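Local coordinates for glutamyl-tRNA(Gln) amidotransferase subunit F, mitochondrial (Saccharomyces cerevisiae, PDB 4N0H), which serves as the GatC-like subunit F of a mitochondrial amidotransferase, an extended chain that associates with subunit B in a three-chain assembly, at residues Q109-Y112 against T113-L116; L115-G118 against I119-Q122. All coordinates share one frame; numbering follows the deposited sequence.

Contact 1 of 2, residues Q109-Y112 against T113-L116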
loop_
_atom_site.group_PDB
_atom_site.type_symbol
_atom_site.label_atom_id
_atom_site.label_comp_id
_atom_site.label_asym_id
_atom_site.label_seq_id
_atom_site.Cartn_x
_atom_site.Cartn_y
_atom_site.Cartn_z
ATOM N N GLN C 109 3.010 -16.160 15.406
ATOM C CA GLN C 109 3.893 -15.440 16.314
ATOM C C GLN C 109 5.363 -15.641 15.960
ATOM O O GLN C 109 5.788 -16.755 15.648
ATOM C CB GLN C 109 3.655 -15.871 17.767
ATOM C CG GLN C 109 2.352 -15.371 18.369
ATOM C CD GLN C 109 2.240 -15.678 19.853
ATOM O OE1 GLN C 109 2.603 -16.767 20.306
ATOM N NE2 GLN C 109 1.745 -14.712 20.619
ATOM N N LEU C 110 6.133 -14.558 16.012
ATOM C CA LEU C 110 7.585 -14.647 15.898
ATOM C C LEU C 110 8.159 -15.089 17.240
ATOM O O LEU C 110 8.023 -14.376 18.234
ATOM C CB LEU C 110 8.179 -13.289 15.509
ATOM C CG LEU C 110 9.704 -13.220 15.390
ATOM C CD1 LEU C 110 10.179 -13.891 14.112
ATOM C CD2 LEU C 110 10.170 -11.780 15.434
ATOM N N ASN C 111 8.784 -16.262 17.279
ATOM C CA ASN C 111 9.393 -16.735 18.516
ATOM C C ASN C 111 10.883 -16.422 18.598
ATOM O O ASN C 111 11.456 -15.841 17.676
ATOM C CB ASN C 111 9.109 -18.225 18.784
ATOM C CG ASN C 111 9.597 -19.146 17.672
ATOM O OD1 ASN C 111 8.869 -20.041 17.244
ATOM N ND2 ASN C 111 10.829 -18.946 17.214
ATOM N N TYR C 112 11.503 -16.832 19.699
ATOM C CA TYR C 112 12.872 -16.439 19.998
ATOM C C TYR C 112 13.905 -16.931 18.982
ATOM O O TYR C 112 14.714 -16.141 18.497
ATOM C CB TYR C 112 13.264 -16.868 21.415
ATOM C CG TYR C 112 14.624 -16.362 21.838
ATOM C CD1 TYR C 112 15.673 -17.243 22.070
ATOM C CD2 TYR C 112 14.864 -15.002 21.989
ATOM C CE1 TYR C 112 16.918 -16.783 22.452
ATOM C CE2 TYR C 112 16.108 -14.532 22.365
ATOM C CZ TYR C 112 17.129 -15.426 22.598
ATOM O OH TYR C 112 18.368 -14.968 22.975
ATOM N N THR C 113 13.890 -18.224 18.664
ATOM C CA THR C 113 14.872 -18.762 17.726
ATOM C C THR C 113 14.708 -18.151 16.337
ATOM O O THR C 113 15.692 -17.861 15.665
ATOM C CB THR C 113 14.831 -20.305 17.627
ATOM O OG1 THR C 113 13.689 -20.714 16.867
ATOM C CG2 THR C 113 14.786 -20.937 19.010
ATOM N N LYS C 114 13.462 -17.951 15.918
ATOM C CA LYS C 114 13.183 -17.311 14.635
ATOM C C LYS C 114 13.637 -15.856 14.625
ATOM O O LYS C 114 14.120 -15.362 13.605
ATOM C CB LYS C 114 11.696 -17.406 14.288
ATOM C CG LYS C 114 11.237 -18.821 13.997
ATOM C CD LYS C 114 12.178 -19.497 13.016
ATOM C CE LYS C 114 11.867 -20.976 12.880
ATOM N NZ LYS C 114 12.730 -21.624 11.854
ATOM N N LEU C 115 13.475 -15.179 15.760
ATOM C CA LEU C 115 13.978 -13.820 15.932
ATOM C C LEU C 115 15.477 -13.794 15.662
ATOM O O LEU C 115 15.958 -13.003 14.854
ATOM C CB LEU C 115 13.706 -13.328 17.356
ATOM C CG LEU C 115 13.566 -11.829 17.663
ATOM C CD1 LEU C 115 14.263 -11.469 18.975
ATOM C CD2 LEU C 115 14.033 -10.926 16.530
ATOM N N LEU C 116 16.206 -14.676 16.340
ATOM C CA LEU C 116 17.660 -14.727 16.244
ATOM C C LEU C 116 18.153 -15.301 14.916
ATOM O O LEU C 116 19.207 -14.905 14.419
ATOM C CB LEU C 116 18.244 -15.525 17.412
ATOM C CG LEU C 116 18.719 -14.720 18.625
ATOM C CD1 LEU C 116 17.699 -13.683 19.042
ATOM C CD2 LEU C 116 19.042 -15.647 19.783
#
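Asn111 and Leu115 are joined by the first turn of helix 112-120: the amide of Leu115 donates to Asn111 O at 2.9 Å. One residue on, Leu116 N reaches Tyr112 O at 3.0 Å with an N-H...O angle of 162°. Asn111 holds the N-cap position. Its chi1 of 58° sets the side-chain amide between its own backbone N and carbonyl carbon and brings it over the start of the turn, alongside the CB and CG of Lys114. The amide of Tyr112 finds its acceptor on another chain, Asp299 of subunit B, and the ammonium of Lys114 pairs with Glu117 further along the helix.

Apolar groups close the turn around these polar links. CG of Tyr112 stands anti to its backbone N (chi1 -174°), which carries the ring along the helix to Leu116, where CD2 comes 3.4 Å from Tyr112 CZ in an oblique approach. Leu110, still in the loop, crosses Leu115 at about a right angle, its CD2 4.1 Å from Leu115 CG, while its CD1 lies 3.8 Å from Lys114 CB. Leu110 also packs on Leu296 of subunit B.

The chemistry is that of a helix start built into a subunit interface: the turn satisfies the Asn111 and Tyr112 carbonyls internally, whereas the amide of Tyr112, at the first turn, is satisfied by the carboxylate of Asp299 of subunit B.

Contact 2 of 2, residues L115-G118 against I119-Q122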
loop_
_atom_site.group_PDB
_atom_site.type_symbol
_atom_site.label_atom_id
_atom_site.label_comp_id
_atom_site.label_asym_id
_atom_site.label_seq_id
_atom_site.Cartn_x
_atom_site.Cartn_y
_atom_site.Cartn_z
ATOM N N LEU C 115 13.475 -15.179 15.760
ATOM C CA LEU C 115 13.978 -13.820 15.932
ATOM C C LEU C 115 15.477 -13.794 15.662
ATOM O O LEU C 115 15.958 -13.003 14.854
ATOM C CB LEU C 115 13.706 -13.328 17.356
ATOM C CG LEU C 115 13.566 -11.829 17.663
ATOM C CD1 LEU C 115 14.263 -11.469 18.975
ATOM C CD2 LEU C 115 14.033 -10.926 16.530
ATOM N N LEU C 116 16.206 -14.676 16.340
ATOM C CA LEU C 116 17.660 -14.727 16.244
ATOM C C LEU C 116 18.153 -15.301 14.916
ATOM O O LEU C 116 19.207 -14.905 14.419
ATOM C CB LEU C 116 18.244 -15.525 17.412
ATOM C CG LEU C 116 18.719 -14.720 18.625
ATOM C CD1 LEU C 116 17.699 -13.683 19.042
ATOM C CD2 LEU C 116 19.042 -15.647 19.783
ATOM N N GLU C 117 17.401 -16.241 14.350
ATOM C CA GLU C 117 17.758 -16.805 13.053
ATOM C C GLU C 117 17.518 -15.785 11.947
ATOM O O GLU C 117 18.319 -15.658 11.020
ATOM C CB GLU C 117 16.965 -18.080 12.769
ATOM C CG GLU C 117 17.290 -18.719 11.429
ATOM C CD GLU C 117 16.685 -20.103 11.279
ATOM O OE1 GLU C 117 15.447 -20.231 11.399
ATOM O OE2 GLU C 117 17.452 -21.063 11.049
ATOM N N GLY C 118 16.409 -15.060 12.052
ATOM C CA GLY C 118 16.087 -14.013 11.099
ATOM C C GLY C 118 17.175 -12.957 11.070
ATOM O O GLY C 118 17.630 -12.562 9.999
ATOM N N ILE C 119 17.597 -12.515 12.253
ATOM C CA ILE C 119 18.680 -11.547 12.388
ATOM C C ILE C 119 19.969 -12.034 11.737
ATOM O O ILE C 119 20.606 -11.300 10.981
ATOM C CB ILE C 119 18.963 -11.219 13.874
ATOM C CG1 ILE C 119 17.820 -10.399 14.473
ATOM C CG2 ILE C 119 20.275 -10.461 14.030
ATOM C CD1 ILE C 119 18.031 -10.042 15.933
ATOM N N SER C 120 20.341 -13.278 12.024
ATOM C CA SER C 120 21.592 -13.843 11.530
ATOM C C SER C 120 21.629 -13.982 10.007
ATOM O O SER C 120 22.702 -13.991 9.406
ATOM C CB SER C 120 21.855 -15.205 12.183
ATOM O OG SER C 120 21.001 -16.200 11.643
ATOM N N HIS C 121 20.458 -14.094 9.389
ATOM C CA HIS C 121 20.370 -14.264 7.940
ATOM C C HIS C 121 20.068 -12.960 7.201
ATOM O O HIS C 121 19.776 -12.973 6.007
ATOM C CB HIS C 121 19.318 -15.316 7.588
ATOM C CG HIS C 121 19.691 -16.704 8.008
ATOM N ND1 HIS C 121 18.953 -17.812 7.651
ATOM C CD2 HIS C 121 20.726 -17.162 8.751
ATOM C CE1 HIS C 121 19.517 -18.894 8.160
ATOM N NE2 HIS C 121 20.593 -18.527 8.832
ATOM N N GLN C 122 20.129 -11.839 7.910
ATOM C CA GLN C 122 19.926 -10.539 7.277
ATOM C C GLN C 122 21.211 -10.083 6.598
ATOM O O GLN C 122 22.293 -10.181 7.171
ATOM C CB GLN C 122 19.448 -9.503 8.295
ATOM C CG GLN C 122 18.026 -9.748 8.775
ATOM C CD GLN C 122 17.523 -8.678 9.730
ATOM O OE1 GLN C 122 16.312 -8.461 9.853
ATOM N NE2 GLN C 122 18.452 -8.003 10.415
#
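Ile119 sits one helical turn beyond Leu115, in the second half of helix 112-120, where regular i to i+4 bonding gives way at the C-terminal end to a looser final turn. The regular, tightly packed part comes first. Ile119 N donates to Leu115 O at 3.1 Å with an N-H...O angle of 163°, and Ser120 N does the same to Leu116 O. Ile119 CG1 closes on the same carbonyl, 3.2 Å from Leu115 O. On the flank of this turn the side chains of Leu115 and Ile119 run side by side in the same direction, CD2 of the former 4.1 Å from CD1 of the latter, and both pack on Leu65 of subunit B.

The bonding weakens toward the end. His121, the first residue to leave helical backbone angles, gives its N-H weakly to two carbonyls, those of Glu117 and Gly118. Glu117 O is better served by the hydroxyl of Ser120: a chi1 of 74° swings OG back over the preceding turn, 2.8 Å from that oxygen. Gly118 O also lies 3.1 Å from Gln122 CG, whose chain runs on to subunit B, with OE1 and NE2 bonded to Leu65 N and Asn64 there.

Looser still is the meeting of the exposed His121 ring with Glu117. The Glu117 chain extends past the imidazole, its carboxylate plane turned 42° from the ring and one of its oxygens held in a salt bridge by Lys114. What joins the two side chains is a CH-pi contact: Glu117 CG stands over one face of the His121 ring, 4.2 Å from its centroid.

Contacts 1 and 2 follow one another along a single short helix, 112-120, with their centres about 9 Å apart. Contact 1 (109-116) comes first and takes in the loop leading into the helix; contact 2 (115-122) carries the same helix to its end and into the chain beyond. They overlap at Leu115 and Leu116, so the turn started in one is continued in the other. Both have their centres more than 30 Å from the centre of this extended GatC-like chain. Subunit B meets the segment at both ends, consistent with this helix helping to fasten subunit F to its partner.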